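Local coordinates for fructosyl amine: oxygen oxidoreductase (Aspergillus fumigatus, PDB 3DJD), which oxidises fructosyl amines with molecular oxygen as a flavoprotein carrying FAD, and belongs to the monomeric sarcosine oxidase-like amine oxidases, at residues A[72-77]-A[366-371]; A[118-123]-A[151-156]. All blocks are in the same frame, centred on the assembly; numbering follows the deposited sequence.

Contact 1 of 2, residues A[72-77]-A[366-371]. With FAD (flavin-adenine dinucleotide), chain C.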
loop_
_atom_site.group_PDB
_atom_site.type_symbol
_atom_site.label_atom_id
_atom_site.label_comp_id
_atom_site.label_asym_id
_atom_site.label_seq_id
_atom_site.Cartn_x
_atom_site.Cartn_y
_atom_site.Cartn_z
ATOM N N ILE A 72 -4.957 -17.918 3.340
ATOM C CA ILE A 72 -6.289 -17.922 2.696
ATOM C C ILE A 72 -6.546 -16.596 1.956
ATOM O O ILE A 72 -6.940 -16.592 0.781
ATOM C CB ILE A 72 -7.437 -18.137 3.722
ATOM C CG1 ILE A 72 -7.342 -19.530 4.369
ATOM C CG2 ILE A 72 -8.818 -17.934 3.061
ATOM C CD1 ILE A 72 -8.071 -19.646 5.688
ATOM N N LEU A 73 -6.332 -15.481 2.652
ATOM C CA LEU A 73 -6.594 -14.163 2.057
ATOM C C LEU A 73 -5.629 -13.866 0.913
ATOM O O LEU A 73 -6.042 -13.349 -0.119
ATOM C CB LEU A 73 -6.517 -13.058 3.121
ATOM C CG LEU A 73 -7.459 -13.212 4.313
ATOM C CD1 LEU A 73 -7.251 -12.043 5.284
ATOM C CD2 LEU A 73 -8.925 -13.337 3.906
ATOM N N ALA A 74 -4.353 -14.202 1.101
ATOM C CA ALA A 74 -3.342 -14.032 0.049
ATOM C C ALA A 74 -3.643 -14.871 -1.211
ATOM O O ALA A 74 -3.433 -14.413 -2.333
ATOM C CB ALA A 74 -1.927 -14.316 0.596
ATOM N N GLU A 75 -4.154 -16.080 -1.002
ATOM C CA GLU A 75 -4.544 -16.995 -2.076
ATOM C C GLU A 75 -5.685 -16.392 -2.891
ATOM O O GLU A 75 -5.668 -16.404 -4.129
ATOM C CB GLU A 75 -5.009 -18.327 -1.474
ATOM C CG GLU A 75 -4.638 -19.592 -2.242
ATOM C CD GLU A 75 -4.691 -19.436 -3.754
ATOM O OE1 GLU A 75 -5.815 -19.435 -4.330
ATOM O OE2 GLU A 75 -3.599 -19.310 -4.363
ATOM N N GLU A 76 -6.685 -15.872 -2.192
ATOM C CA GLU A 76 -7.808 -15.259 -2.876
ATOM C C GLU A 76 -7.328 -14.048 -3.677
ATOM O O GLU A 76 -7.825 -13.807 -4.767
ATOM C CB GLU A 76 -8.861 -14.853 -1.863
ATOM C CG GLU A 76 -10.195 -14.483 -2.448
ATOM C CD GLU A 76 -11.214 -14.180 -1.365
ATOM O OE1 GLU A 76 -11.058 -14.692 -0.222
ATOM O OE2 GLU A 76 -12.159 -13.426 -1.669
ATOM N N ALA A 77 -6.390 -13.284 -3.107
ATOM C CA ALA A 77 -5.883 -12.082 -3.786
ATOM C C ALA A 77 -5.141 -12.490 -5.058
ATOM O O ALA A 77 -5.415 -11.982 -6.165
ATOM C CB ALA A 77 -4.978 -11.272 -2.843
ATOM N N GLY A 366 -1.051 -3.941 1.815
ATOM C CA GLY A 366 -2.416 -4.135 1.349
ATOM C C GLY A 366 -2.640 -4.050 -0.145
ATOM O O GLY A 366 -3.756 -4.310 -0.611
ATOM N N PHE A 367 -1.620 -3.680 -0.916
ATOM C CA PHE A 367 -1.956 -3.464 -2.334
ATOM C C PHE A 367 -2.305 -4.753 -3.085
ATOM O O PHE A 367 -3.273 -4.795 -3.890
ATOM C CB PHE A 367 -0.948 -2.661 -3.154
ATOM C CG PHE A 367 -1.496 -2.365 -4.514
ATOM C CD1 PHE A 367 -2.367 -1.287 -4.688
ATOM C CD2 PHE A 367 -1.319 -3.278 -5.565
ATOM C CE1 PHE A 367 -2.982 -1.050 -5.932
ATOM C CE2 PHE A 367 -1.920 -3.044 -6.814
ATOM C CZ PHE A 367 -2.738 -1.918 -6.994
ATOM N N LYS A 368 -1.574 -5.816 -2.777
ATOM C CA LYS A 368 -1.796 -7.069 -3.464
ATOM C C LYS A 368 -3.232 -7.600 -3.274
ATOM O O LYS A 368 -3.679 -8.440 -4.042
ATOM C CB LYS A 368 -0.735 -8.086 -3.051
ATOM C CG LYS A 368 -1.083 -8.973 -1.931
ATOM C CD LYS A 368 -0.179 -10.225 -1.980
ATOM C CE LYS A 368 -0.228 -11.004 -0.673
ATOM N NZ LYS A 368 0.883 -12.011 -0.567
ATOM N N TYR A 369 -3.914 -7.135 -2.222
ATOM C CA TYR A 369 -5.317 -7.513 -1.950
ATOM C C TYR A 369 -6.381 -6.695 -2.700
ATOM O O TYR A 369 -7.580 -6.916 -2.494
ATOM C CB TYR A 369 -5.562 -7.438 -0.432
ATOM C CG TYR A 369 -4.587 -8.322 0.326
ATOM C CD1 TYR A 369 -4.916 -9.641 0.638
ATOM C CD2 TYR A 369 -3.325 -7.850 0.675
ATOM C CE1 TYR A 369 -4.000 -10.471 1.311
ATOM C CE2 TYR A 369 -2.408 -8.651 1.345
ATOM C CZ TYR A 369 -2.746 -9.955 1.656
ATOM O OH TYR A 369 -1.807 -10.721 2.316
ATOM N N LEU A 370 -5.958 -5.741 -3.545
ATOM C CA LEU A 370 -6.914 -4.988 -4.382
ATOM C C LEU A 370 -8.020 -5.879 -5.027
ATOM O O LEU A 370 -9.213 -5.538 -4.973
ATOM C CB LEU A 370 -6.200 -4.148 -5.448
ATOM C CG LEU A 370 -7.130 -3.387 -6.415
ATOM C CD1 LEU A 370 -8.040 -2.374 -5.702
ATOM C CD2 LEU A 370 -6.312 -2.676 -7.548
ATOM N N PRO A 371 -7.644 -7.008 -5.670
ATOM C CA PRO A 371 -8.708 -7.784 -6.341
ATOM C C PRO A 371 -9.754 -8.403 -5.412
ATOM O O PRO A 371 -10.838 -8.719 -5.888
ATOM C CB PRO A 371 -7.932 -8.917 -7.060
ATOM C CG PRO A 371 -6.525 -8.369 -7.157
ATOM C CD PRO A 371 -6.315 -7.601 -5.906
HETATM P PA FAD C . -4.886 4.218 0.282
HETATM O O1A FAD C . -4.845 3.483 -1.000
HETATM O O2A FAD C . -3.775 5.120 0.625
HETATM O O5B FAD C . -6.227 5.090 0.157
HETATM C C5B FAD C . -6.672 5.949 1.178
HETATM C C4B FAD C . -7.572 6.968 0.503
HETATM O O4B FAD C . -8.108 7.754 1.602
HETATM C C3B FAD C . -6.766 7.931 -0.372
HETATM O O3B FAD C . -7.236 7.852 -1.702
HETATM C C2B FAD C . -7.056 9.311 0.262
HETATM O O2B FAD C . -7.235 10.364 -0.730
HETATM C C1B FAD C . -8.351 9.015 1.068
HETATM N N9A FAD C . -8.619 10.128 2.016
HETATM C C8A FAD C . -7.721 10.819 2.757
HETATM N N7A FAD C . -8.376 11.767 3.458
HETATM C C5A FAD C . -9.678 11.693 3.125
HETATM C C6A FAD C . -10.821 12.406 3.499
HETATM N N6A FAD C . -10.719 13.466 4.326
HETATM N N1A FAD C . -12.014 12.043 2.970
HETATM C C2A FAD C . -12.123 11.013 2.117
HETATM N N3A FAD C . -11.058 10.302 1.754
HETATM C C4A FAD C . -9.834 10.637 2.234
HETATM N N1 FAD C . 1.570 -3.428 -0.803
HETATM C C2 FAD C . 1.725 -4.599 -1.545
HETATM O O2 FAD C . 0.831 -5.442 -1.554
HETATM N N3 FAD C . 2.919 -4.805 -2.257
HETATM C C4 FAD C . 3.966 -3.868 -2.214
HETATM O O4 FAD C . 5.006 -4.057 -2.858
HETATM C C4X FAD C . 3.795 -2.693 -1.478
HETATM N N5 FAD C . 4.828 -1.747 -1.430
HETATM C C5X FAD C . 4.563 -0.477 -0.876
HETATM C C6 FAD C . 5.492 0.542 -1.031
HETATM C C7 FAD C . 5.211 1.805 -0.517
HETATM C C7M FAD C . 6.240 2.930 -0.683
HETATM C C8 FAD C . 4.014 2.014 0.170
HETATM C C8M FAD C . 3.631 3.373 0.763
HETATM C C9 FAD C . 3.070 1.015 0.303
HETATM C C9A FAD C . 3.344 -0.250 -0.211
HETATM N N10 FAD C . 2.414 -1.292 -0.065
HETATM C C10 FAD C . 2.600 -2.476 -0.775
HETATM C "C1'" FAD C . 1.247 -1.174 0.820
HETATM C "C2'" FAD C . -0.010 -0.731 0.048
HETATM O "O2'" FAD C . 0.339 0.300 -0.869
HETATM C "C3'" FAD C . -1.041 -0.152 1.025
HETATM O "O3'" FAD C . -1.125 -0.990 2.179
HETATM C "C4'" FAD C . -2.438 -0.036 0.396
HETATM O "O4'" FAD C . -2.362 0.590 -0.849
HETATM C "C5'" FAD C . -3.271 0.861 1.316
HETATM O "O5'" FAD C . -4.608 0.905 0.853
HETATM P P FAD C . -5.709 1.763 1.635
HETATM O O1P FAD C . -5.756 1.419 3.075
HETATM O O2P FAD C . -6.911 1.718 0.788
HETATM O O3P FAD C . -5.077 3.293 1.566
#

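Contact 2 of 2, residues A[118-123]-A[151-156]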
loop_
_atom_site.group_PDB
_atom_site.type_symbol
_atom_site.label_atom_id
_atom_site.label_comp_id
_atom_site.label_asym_id
_atom_site.label_seq_id
_atom_site.Cartn_x
_atom_site.Cartn_y
_atom_site.Cartn_z
ATOM N N ASP A 118 9.478 -26.730 -3.328
ATOM C CA ASP A 118 8.872 -25.907 -4.367
ATOM C C ASP A 118 9.778 -25.964 -5.598
ATOM O O ASP A 118 10.933 -25.545 -5.515
ATOM C CB ASP A 118 8.767 -24.472 -3.826
ATOM C CG ASP A 118 8.094 -23.502 -4.791
ATOM O OD1 ASP A 118 8.107 -23.723 -6.025
ATOM O OD2 ASP A 118 7.571 -22.477 -4.298
ATOM N N PRO A 119 9.263 -26.459 -6.759
ATOM C CA PRO A 119 10.185 -26.588 -7.903
ATOM C C PRO A 119 10.622 -25.229 -8.438
ATOM O O PRO A 119 11.614 -25.123 -9.151
ATOM C CB PRO A 119 9.348 -27.321 -8.967
ATOM C CG PRO A 119 7.927 -27.091 -8.601
ATOM C CD PRO A 119 7.884 -26.864 -7.101
ATOM N N ASN A 120 9.868 -24.198 -8.078
ATOM C CA ASN A 120 10.075 -22.876 -8.645
ATOM C C ASN A 120 10.822 -21.945 -7.704
ATOM O O ASN A 120 10.857 -20.736 -7.937
ATOM C CB ASN A 120 8.732 -22.276 -9.052
ATOM C CG ASN A 120 8.099 -23.035 -10.186
ATOM O OD1 ASN A 120 8.749 -23.273 -11.194
ATOM N ND2 ASN A 120 6.839 -23.429 -10.028
ATOM N N LEU A 121 11.420 -22.506 -6.661
ATOM C CA LEU A 121 12.199 -21.710 -5.699
ATOM C C LEU A 121 13.648 -22.201 -5.640
ATOM O O LEU A 121 13.904 -23.397 -5.451
ATOM C CB LEU A 121 11.563 -21.764 -4.310
ATOM C CG LEU A 121 12.033 -20.747 -3.258
ATOM C CD1 LEU A 121 11.499 -19.354 -3.577
ATOM C CD2 LEU A 121 11.596 -21.186 -1.882
ATOM N N VAL A 122 14.587 -21.282 -5.815
ATOM C CA VAL A 122 16.012 -21.616 -5.747
ATOM C C VAL A 122 16.736 -20.757 -4.698
ATOM O O VAL A 122 16.377 -19.592 -4.501
ATOM C CB VAL A 122 16.710 -21.474 -7.131
ATOM C CG1 VAL A 122 15.971 -22.278 -8.203
ATOM C CG2 VAL A 122 16.798 -20.038 -7.562
ATOM N N GLU A 123 17.732 -21.335 -4.024
ATOM C CA GLU A 123 18.584 -20.568 -3.101
ATOM C C GLU A 123 19.755 -19.938 -3.844
ATOM O O GLU A 123 20.367 -20.586 -4.712
ATOM C CB GLU A 123 19.115 -21.457 -1.968
ATOM C CG GLU A 123 18.042 -22.093 -1.110
ATOM C CD GLU A 123 18.627 -22.988 -0.022
ATOM O OE1 GLU A 123 19.462 -22.493 0.783
ATOM O OE2 GLU A 123 18.255 -24.183 0.025
ATOM N N ALA A 151 12.032 -16.997 -6.629
ATOM C CA ALA A 151 10.845 -17.657 -7.153
ATOM C C ALA A 151 10.746 -17.314 -8.647
ATOM O O ALA A 151 10.518 -16.160 -9.016
ATOM C CB ALA A 151 9.578 -17.187 -6.393
ATOM N N ARG A 152 10.929 -18.314 -9.514
ATOM C CA ARG A 152 10.966 -18.072 -10.961
ATOM C C ARG A 152 9.598 -17.708 -11.569
ATOM O O ARG A 152 9.548 -17.134 -12.650
ATOM C CB ARG A 152 11.546 -19.290 -11.704
ATOM C CG ARG A 152 10.725 -20.539 -11.487
ATOM C CD ARG A 152 11.344 -21.778 -12.140
ATOM N NE ARG A 152 11.285 -21.709 -13.598
ATOM C CZ ARG A 152 10.239 -22.056 -14.349
ATOM N NH1 ARG A 152 9.104 -22.514 -13.806
ATOM N NH2 ARG A 152 10.337 -21.944 -15.669
ATOM N N SER A 153 8.522 -18.080 -10.882
ATOM C CA SER A 153 7.134 -17.829 -11.312
ATOM C C SER A 153 6.226 -17.816 -10.088
ATOM O O SER A 153 6.656 -18.169 -8.977
ATOM C CB SER A 153 6.664 -18.896 -12.317
ATOM O OG SER A 153 6.675 -20.174 -11.693
ATOM N N GLY A 154 4.972 -17.389 -10.276
ATOM C CA GLY A 154 4.016 -17.308 -9.171
ATOM C C GLY A 154 4.287 -16.113 -8.275
ATOM O O GLY A 154 3.877 -16.084 -7.129
ATOM N N ALA A 155 5.023 -15.147 -8.805
ATOM C CA ALA A 155 5.283 -13.885 -8.124
ATOM C C ALA A 155 5.757 -12.887 -9.156
ATOM O O ALA A 155 6.255 -13.266 -10.216
ATOM C CB ALA A 155 6.347 -14.057 -6.997
ATOM N N GLY A 156 5.587 -11.602 -8.873
ATOM C CA GLY A 156 6.003 -10.592 -9.836
ATOM C C GLY A 156 5.484 -9.260 -9.349
ATOM O O GLY A 156 5.662 -8.911 -8.183
#

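Contact 1 of 2, residues A[72-77]-A[366-371]
Y369 lays one edge of its ring along helix 69-83, with CE1 3.8 Å from A74 N and the neighbouring peptide carbon of L73 lying close to the ring plane. The ring gets there because its CG is anti to the carbonyl carbon (chi1 -57°), which carries the aromatic group toward the helix although the CB bond runs alongside it. One turn on, the methyl of A77 comes in obliquely on the same ring, CB to Y369 CD1 at 3.8 Å, and also sits 3.3 Å from the backbone O of K368. A74 meets the far end of K368, whose chain is extended beyond CG; the methyl CB of A74 stands 3.8 Å from K368 NZ. P371 closes the other end, its CG lying 3.9 Å from A77 O. The two segments thus meet by van der Waals contact, and the small side chain of A77 is consistent with their close backbones, 5.0 Å between A77 CA and Y369 CA. Polar atoms find partners beyond them: K368 O accepts from W81 NE1, farther along the same helix, and K368 NZ makes a weak bond to S56 O. The opposite side of the turn faces the cofactor. Three successive amides point at FAD: G366 N bonds O3' of the ribityl chain, F367 N bonds N1 at 3.2 Å, and K368 N bonds O2 at 2.7 Å, with an N-H...O angle of 151°. Donors at N1 and O2 would be expected to stabilise negative charge on the reduced flavin. Such amides on a helix-backed turn are consistent with the FAD site of the MSOX/MTOX family.

Contact 2 of 2, residues A[118-123]-A[151-156]
N120 and R152 cross at a slant, the amide plane turned 27° from the guanidinium plane, and the arginine grips the amide oxygen from above. R152 NH1 donates to N120 OD1 over 2.7 Å; the oxygen lies close to the guanidinium plane, at its edge, whereas the donor stands 36° out of the carbonyl plane of the amide. A bend in the arginine chain at chi3 (-69°) brings NH1 back to this oxygen, and the aliphatic part of the chain runs along the asparagine on the way, R152 CG 3.6 Å from N120 CB. S153 OG sits over the same face of the amide, 3.5 Å from N120 CG. The main chain of N120 holds the same arginine a second time: R152 N bonds N120 O at 2.9 Å, nearly straight and in the carbonyl plane. That oxygen also receives a CA-H...O contact from A151. Beside it L121 and A151 form an antiparallel non-hydrogen-bonded pair, their side chains on one face of the sheet and meeting at L121 CD1 and A151 CB, 4.0 Å apart; M98 of the adjoining strand 96-100 touches both. Ahead of the strand, D118 OD1 accepts from N120 N at 2.7 Å in an Asx turn, within a type I turn from D118 to L121, fixing the backbone that presents N120. N120 is therefore fastened through its backbone N, carbonyl and side chain. The guanidinium meets a neutral amide oxygen, making a charge-assisted hydrogen bond, not a salt bridge; at this surface beyond the strand ends, R152 probably polarises the N120 side-chain C=O.

From the N terminus the chain passes the first strand and helix of the dinucleotide-binding domain, then enters helix 69-83, where residues 72-77 begin the loop that contact 1 will close. Contact 2 lies wholly inside that loop: 118-123 and 151-156 close a short excursion, joining the start of strand 121-124 to the end of strand 147-151 in the large mixed sheet, and 151-156 leads on into strand 155-158 of the small antiparallel sheet. Later strands and helix 307-320 follow before 366-371, between strand 356-360 and helix 373-382, returns to helix 69-83. Contact 1 is buried beside the flavin and contact 2 is at the surface; their centres are about 19 Å apart.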